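Local coordinates for acid phosphatase (Mycobacterium tuberculosis, PDB 2A6P), which removes phosphate from a broad range of phosphorylated substrates and can serve in vivo as a fructose-1,6-bisphosphatase that maintains gluconeogenesis, at residues A[31-36]-A[95-100]; A[108-111]-A[115-118]. All coordinates share one frame; numbering follows the deposited sequence.

In the fold
Both contacts lie in the loop-rich part of the histidine phosphatase fold, away from the centre of its mixed six-stranded sheet, with their centres about 16 Å apart. Contact 1 ties the loop between strand 13-17 and helix 39-53 to the loop that leads into helix 101-105. Contact 2 follows in series along the chain, folding the turn at 108-111 back on the end of helix 113-116. Tyr96 joins the two: its OH probably hydrogen-bonds Glu108 OE2 (2.6 Å), and its ring packs against Trp111. Loops from distant points in the sequence are thereby connected. Contact 1 adjoins the probable active site, while contact 2 lies farther out.

Contact 1. Residues A[31-36]-A[95-100]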
ATOM      1  N   GLY A  31     -17.711 -15.397   5.490  1.00 19.37           N
ATOM      2  CA  GLY A  31     -18.539 -14.210   5.589  1.00 19.71           C
ATOM      3  C   GLY A  31     -19.242 -14.201   6.930  1.00 20.69           C
ATOM      4  O   GLY A  31     -18.641 -13.846   7.944  1.00 21.87           O
ATOM      5  N   GLY A  32     -20.510 -14.601   6.948  1.00 21.62           N
ATOM      6  CA  GLY A  32     -21.245 -14.637   8.198  1.00 21.66           C
ATOM      7  C   GLY A  32     -20.855 -15.773   9.133  1.00 22.02           C
ATOM      8  O   GLY A  32     -21.137 -15.705  10.331  1.00 20.29           O
ATOM      9  N   THR A  33     -20.211 -16.814   8.606  1.00 20.79           N
ATOM     10  CA  THR A  33     -19.805 -17.949   9.431  1.00 21.99           C
ATOM     11  C   THR A  33     -18.905 -17.520  10.598  1.00 22.97           C
ATOM     12  O   THR A  33     -17.925 -16.806  10.416  1.00 23.71           O
ATOM     13  CB  THR A  33     -19.060 -19.009   8.591  1.00 22.91           C
ATOM     14  OG1 THR A  33     -19.892 -19.425   7.506  1.00 23.56           O
ATOM     15  CG2 THR A  33     -18.719 -20.225   9.437  1.00 21.47           C
ATOM     16  N   GLU A  34     -19.242 -17.975  11.800  1.00 24.11           N
ATOM     17  CA  GLU A  34     -18.482 -17.638  12.999  1.00 24.99           C
ATOM     18  C   GLU A  34     -17.332 -18.602  13.269  1.00 26.66           C
ATOM     19  O   GLU A  34     -17.475 -19.573  14.016  1.00 28.90           O
ATOM     20  CB  GLU A  34     -19.409 -17.598  14.212  1.00 23.40           C
ATOM     21  CG  GLU A  34     -20.453 -16.502  14.152  1.00 23.43           C
ATOM     22  CD  GLU A  34     -19.860 -15.098  14.309  1.00 24.21           C
ATOM     23  OE1 GLU A  34     -18.629 -14.977  14.523  1.00 23.71           O
ATOM     24  OE2 GLU A  34     -20.633 -14.117  14.222  1.00 24.17           O
ATOM     25  N   VAL A  35     -16.189 -18.327  12.650  1.00 27.20           N
ATOM     26  CA  VAL A  35     -14.999 -19.148  12.819  1.00 26.33           C
ATOM     27  C   VAL A  35     -14.136 -18.501  13.901  1.00 26.75           C
ATOM     28  O   VAL A  35     -14.094 -17.278  14.024  1.00 27.13           O
ATOM     29  CB  VAL A  35     -14.210 -19.245  11.491  1.00 26.39           C
ATOM     30  CG1 VAL A  35     -12.942 -20.047  11.683  1.00 28.00           C
ATOM     31  CG2 VAL A  35     -15.073 -19.895  10.430  1.00 27.14           C
ATOM     32  N   GLU A  36     -13.455 -19.319  14.692  1.00 25.95           N
ATOM     33  CA  GLU A  36     -12.610 -18.804  15.761  1.00 26.91           C
ATOM     34  C   GLU A  36     -11.183 -18.530  15.290  1.00 25.93           C
ATOM     35  O   GLU A  36     -10.742 -19.064  14.277  1.00 24.78           O
ATOM     36  CB  GLU A  36     -12.559 -19.808  16.918  1.00 29.58           C
ATOM     37  CG  GLU A  36     -13.896 -20.074  17.584  1.00 34.10           C
ATOM     38  CD  GLU A  36     -14.398 -18.867  18.355  1.00 37.33           C
ATOM     39  OE1 GLU A  36     -15.516 -18.392  18.054  1.00 39.16           O
ATOM     40  OE2 GLU A  36     -13.670 -18.394  19.261  1.00 39.46           O
ATOM     41  N   SER A  95     -23.790 -18.153  -1.709  1.00 22.94           N
ATOM     42  CA  SER A  95     -23.549 -19.530  -2.133  1.00 25.47           C
ATOM     43  C   SER A  95     -22.089 -19.977  -2.044  1.00 25.67           C
ATOM     44  O   SER A  95     -21.806 -21.163  -1.866  1.00 25.51           O
ATOM     45  CB  SER A  95     -24.024 -19.720  -3.582  1.00 27.41           C
ATOM     46  OG  SER A  95     -25.335 -19.213  -3.786  1.00 32.69           O
ATOM     47  N   TYR A  96     -21.165 -19.030  -2.177  1.00 24.97           N
ATOM     48  CA  TYR A  96     -19.741 -19.341  -2.151  1.00 24.36           C
ATOM     49  C   TYR A  96     -19.118 -19.471  -0.758  1.00 24.16           C
ATOM     50  O   TYR A  96     -17.946 -19.829  -0.616  1.00 25.08           O
ATOM     51  CB  TYR A  96     -18.991 -18.293  -2.974  1.00 26.16           C
ATOM     52  CG  TYR A  96     -19.288 -18.336  -4.461  1.00 26.86           C
ATOM     53  CD1 TYR A  96     -18.813 -17.337  -5.311  1.00 26.71           C
ATOM     54  CD2 TYR A  96     -20.020 -19.381  -5.026  1.00 28.58           C
ATOM     55  CE1 TYR A  96     -19.053 -17.371  -6.677  1.00 26.45           C
ATOM     56  CE2 TYR A  96     -20.270 -19.426  -6.407  1.00 27.91           C
ATOM     57  CZ  TYR A  96     -19.781 -18.415  -7.224  1.00 27.94           C
ATOM     58  OH  TYR A  96     -20.014 -18.443  -8.586  1.00 28.80           O
ATOM     59  N   GLU A  97     -19.895 -19.182   0.271  1.00 24.01           N
ATOM     60  CA  GLU A  97     -19.401 -19.303   1.636  1.00 24.99           C
ATOM     61  C   GLU A  97     -18.670 -20.644   1.795  1.00 23.45           C
ATOM     62  O   GLU A  97     -19.189 -21.694   1.432  1.00 23.37           O
ATOM     63  CB  GLU A  97     -20.582 -19.243   2.609  1.00 26.38           C
ATOM     64  CG  GLU A  97     -20.223 -19.328   4.086  1.00 30.29           C
ATOM     65  CD  GLU A  97     -19.647 -18.034   4.612  1.00 31.31           C
ATOM     66  OE1 GLU A  97     -19.894 -16.989   3.973  1.00 30.58           O
ATOM     67  OE2 GLU A  97     -18.967 -18.056   5.664  1.00 33.34           O
ATOM     68  N   GLY A  98     -17.453 -20.603   2.316  1.00 22.42           N
ATOM     69  CA  GLY A  98     -16.712 -21.831   2.522  1.00 22.33           C
ATOM     70  C   GLY A  98     -15.853 -22.290   1.358  1.00 22.59           C
ATOM     71  O   GLY A  98     -14.960 -23.104   1.556  1.00 22.28           O
ATOM     72  N   LEU A  99     -16.107 -21.780   0.153  1.00 22.21           N
ATOM     73  CA  LEU A  99     -15.334 -22.188  -1.028  1.00 21.30           C
ATOM     74  C   LEU A  99     -14.039 -21.407  -1.211  1.00 20.66           C
ATOM     75  O   LEU A  99     -13.939 -20.243  -0.824  1.00 20.05           O
ATOM     76  CB  LEU A  99     -16.173 -22.028  -2.309  1.00 21.97           C
ATOM     77  CG  LEU A  99     -17.435 -22.875  -2.492  1.00 23.21           C
ATOM     78  CD1 LEU A  99     -18.075 -22.528  -3.825  1.00 24.96           C
ATOM     79  CD2 LEU A  99     -17.085 -24.361  -2.459  1.00 23.67           C
ATOM     80  N   THR A 100     -13.043 -22.056  -1.803  1.00 20.89           N
ATOM     81  CA  THR A 100     -11.776 -21.402  -2.076  1.00 19.74           C
ATOM     82  C   THR A 100     -11.916 -20.841  -3.490  1.00 20.38           C
ATOM     83  O   THR A 100     -12.860 -21.187  -4.208  1.00 20.06           O
ATOM     84  CB  THR A 100     -10.606 -22.395  -2.065  1.00 19.81           C
ATOM     85  OG1 THR A 100     -10.791 -23.363  -3.109  1.00 18.66           O
ATOM     86  CG2 THR A 100     -10.516 -23.089  -0.711  1.00 17.78           C
TER
HETATM   87  O   HOH W   1     -21.523 -15.011   4.543  1.00 16.73           O
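Glu97 reaches from the type II turn Tyr96-Leu99 to backbone N-H groups of Gly31 and Thr33 and the hydroxyl of Thr33, joining two loops of the histidine phosphatase fold beside its probable active site. Its CB points at the other loop, and CG continues anti to the backbone N (chi1 -179°), coming 3.4 Å from Thr33 OG1. A bend at chi2 then presents the carboxylate to the Gly31-Thr33 backbone, where CD lies 3.4 Å from Gly31 N. Of the two oxygens OE2 is the more heavily used. Gly31 N donates to Glu97 OE2 over 2.9 Å in a nearly straight bond (168° at the hydrogen). It arrives on the syn side, 15° out of the carboxylate plane. The hydroxyl of Thr33 also donates to OE2, at a distance so short (OG1 to OE2, 2.5 Å) that its exact value is doubtful, and Thr33 N adds a weak, long third bond. Thr33 can offer OG1 because this atom sits beside its own backbone N, anti to the carbonyl carbon. OE1 receives a weaker, bent bond from Gly31 N, so that this one N-H is shared by both oxygens and helps fix the rotation of the carboxylate. So many donors would be expected to favour the ionised form of Glu97. Arg69 also hydrogen-bonds the carbonyls of Gly31 and Thr33. Gly31 is buried, about 4 Å from the side chain of Glu90, by similarity the proton donor/acceptor, and about 7 Å from that of His152, by similarity a transition-state stabiliser. On the Gly32 side a water completes the grip, accepting from Gly32 N at 2.6 Å and donating to Glu97 OE1 at an equal 2.6 Å.

Contact 2. Residues A[108-111]-A[115-118]; sequences EPDW and THGC
A type I turn, Glu108-Trp111, leads into the short helix 113-116; the end of that weakly bonded helix and Gly117 after it fold back on the turn, where His116 and Trp111 meet as an offset edge-to-face pair. The edge of the indole is directed at the imidazole face, with the planes at 75° and the five-membered rings' centroids 5.0 Å apart. Trp111 CA also lies over that imidazole, 3.6 Å from its centroid, making a CH-pi contact, while His116 CB comes to 3.4 Å from Trp111 CD1. With CG anti to its backbone N (chi1 -175°), Trp111 extends its indole past His116 to the carbonyl of Gly117. There Trp111 NE1 donates to Gly117 O over 3.0 Å, almost straight (172°) and practically in the indole plane. This bond satisfies the polar atom of a buried ring and holds its rotation. Carboxylates approach the rim of the imidazole: Glu108 OE1 is 3.6 Å from His116 ND1, and Asp110 OD2 is 3.4 Å from His116 CE1. Both could favour a protonated imidazole, although Glu108 gives its other oxygen, OE2, to Tyr96 OH. A water donates to Asp110 O and also bonds Thr115 OG1 and His116 NE2, joining the turn to the helix end. Trp111 packs on helix 101-105, touching Thr101, Ile104 and Arg105, and its ring also meets Tyr96 and His29; Cys118 packs on Trp91 and Tyr93 in the loop that follows strand 83-84.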
ATOM      1  N   GLU A 108     -16.752 -20.873 -12.305  1.00 31.00           N
ATOM      2  CA  GLU A 108     -16.609 -19.539 -12.887  1.00 31.61           C
ATOM      3  C   GLU A 108     -15.117 -19.230 -13.012  1.00 30.69           C
ATOM      4  O   GLU A 108     -14.563 -18.472 -12.215  1.00 30.44           O
ATOM      5  CB  GLU A 108     -17.301 -18.506 -11.987  1.00 32.87           C
ATOM      6  CG  GLU A 108     -18.194 -17.523 -12.733  1.00 36.78           C
ATOM      7  CD  GLU A 108     -19.193 -16.809 -11.821  1.00 39.23           C
ATOM      8  OE1 GLU A 108     -19.982 -15.983 -12.330  1.00 39.88           O
ATOM      9  OE2 GLU A 108     -19.196 -17.071 -10.596  1.00 41.11           O
ATOM     10  N   PRO A 109     -14.453 -19.820 -14.026  1.00 29.55           N
ATOM     11  CA  PRO A 109     -13.028 -19.703 -14.362  1.00 27.99           C
ATOM     12  C   PRO A 109     -12.371 -18.328 -14.275  1.00 26.91           C
ATOM     13  O   PRO A 109     -11.179 -18.236 -13.995  1.00 27.29           O
ATOM     14  CB  PRO A 109     -12.962 -20.285 -15.770  1.00 28.64           C
ATOM     15  CG  PRO A 109     -13.982 -21.385 -15.694  1.00 29.45           C
ATOM     16  CD  PRO A 109     -15.140 -20.683 -15.008  1.00 29.49           C
ATOM     17  N   ASP A 110     -13.133 -17.268 -14.507  1.00 26.14           N
ATOM     18  CA  ASP A 110     -12.575 -15.918 -14.453  1.00 26.43           C
ATOM     19  C   ASP A 110     -13.028 -15.122 -13.223  1.00 25.87           C
ATOM     20  O   ASP A 110     -12.818 -13.903 -13.152  1.00 25.08           O
ATOM     21  CB  ASP A 110     -12.962 -15.156 -15.717  1.00 27.60           C
ATOM     22  CG  ASP A 110     -14.464 -15.074 -15.906  1.00 30.03           C
ATOM     23  OD1 ASP A 110     -15.149 -16.108 -15.720  1.00 32.54           O
ATOM     24  OD2 ASP A 110     -14.965 -13.982 -16.252  1.00 31.89           O
ATOM     25  N   TRP A 111     -13.633 -15.813 -12.257  1.00 23.78           N
ATOM     26  CA  TRP A 111     -14.140 -15.166 -11.045  1.00 21.78           C
ATOM     27  C   TRP A 111     -13.157 -14.402 -10.152  1.00 22.08           C
ATOM     28  O   TRP A 111     -12.047 -14.859  -9.867  1.00 19.93           O
ATOM     29  CB  TRP A 111     -14.855 -16.189 -10.164  1.00 20.16           C
ATOM     30  CG  TRP A 111     -15.505 -15.579  -8.945  1.00 20.65           C
ATOM     31  CD1 TRP A 111     -16.760 -15.028  -8.865  1.00 20.94           C
ATOM     32  CD2 TRP A 111     -14.928 -15.451  -7.640  1.00 18.56           C
ATOM     33  NE1 TRP A 111     -16.996 -14.568  -7.585  1.00 19.83           N
ATOM     34  CE2 TRP A 111     -15.887 -14.813  -6.817  1.00 19.29           C
ATOM     35  CE3 TRP A 111     -13.691 -15.809  -7.087  1.00 19.81           C
ATOM     36  CZ2 TRP A 111     -15.646 -14.530  -5.466  1.00 19.28           C
ATOM     37  CZ3 TRP A 111     -13.452 -15.528  -5.745  1.00 19.83           C
ATOM     38  CH2 TRP A 111     -14.427 -14.894  -4.949  1.00 20.36           C
ATOM     39  N   THR A 115     -15.192  -8.225  -9.370  1.00 23.86           N
ATOM     40  CA  THR A 115     -15.905  -7.996 -10.617  1.00 23.42           C
ATOM     41  C   THR A 115     -17.215  -8.798 -10.722  1.00 25.86           C
ATOM     42  O   THR A 115     -18.174  -8.353 -11.366  1.00 26.46           O
ATOM     43  CB  THR A 115     -14.997  -8.348 -11.805  1.00 22.81           C
ATOM     44  OG1 THR A 115     -14.513  -9.689 -11.646  1.00 22.36           O
ATOM     45  CG2 THR A 115     -13.807  -7.398 -11.864  1.00 21.72           C
ATOM     46  N   HIS A 116     -17.265  -9.965 -10.080  1.00 26.12           N
ATOM     47  CA  HIS A 116     -18.461 -10.805 -10.154  1.00 28.06           C
ATOM     48  C   HIS A 116     -19.429 -10.720  -8.979  1.00 28.95           C
ATOM     49  O   HIS A 116     -20.649 -10.697  -9.165  1.00 29.04           O
ATOM     50  CB  HIS A 116     -18.067 -12.272 -10.324  1.00 27.70           C
ATOM     51  CG  HIS A 116     -17.180 -12.538 -11.498  1.00 28.09           C
ATOM     52  ND1 HIS A 116     -17.235 -13.713 -12.215  1.00 28.78           N
ATOM     53  CD2 HIS A 116     -16.206 -11.794 -12.071  1.00 28.15           C
ATOM     54  CE1 HIS A 116     -16.336 -13.680 -13.182  1.00 28.62           C
ATOM     55  NE2 HIS A 116     -15.698 -12.526 -13.116  1.00 30.15           N
ATOM     56  N   GLY A 117     -18.896 -10.684  -7.765  1.00 28.26           N
ATOM     57  CA  GLY A 117     -19.774 -10.656  -6.614  1.00 28.13           C
ATOM     58  C   GLY A 117     -20.083 -12.103  -6.250  1.00 27.95           C
ATOM     59  O   GLY A 117     -19.450 -13.030  -6.778  1.00 26.40           O
ATOM     60  N   CYS A 118     -21.063 -12.314  -5.374  1.00 27.31           N
ATOM     61  CA  CYS A 118     -21.401 -13.666  -4.946  1.00 26.64           C
ATOM     62  C   CYS A 118     -22.882 -13.996  -5.106  1.00 26.69           C
ATOM     63  O   CYS A 118     -23.749 -13.216  -4.713  1.00 25.21           O
ATOM     64  CB  CYS A 118     -20.997 -13.857  -3.482  1.00 26.24           C
ATOM     65  SG  CYS A 118     -19.280 -13.414  -3.121  1.00 26.00           S
TER
HETATM   66  O   HOH W   2     -12.756 -11.243 -13.270  1.00 16.39           O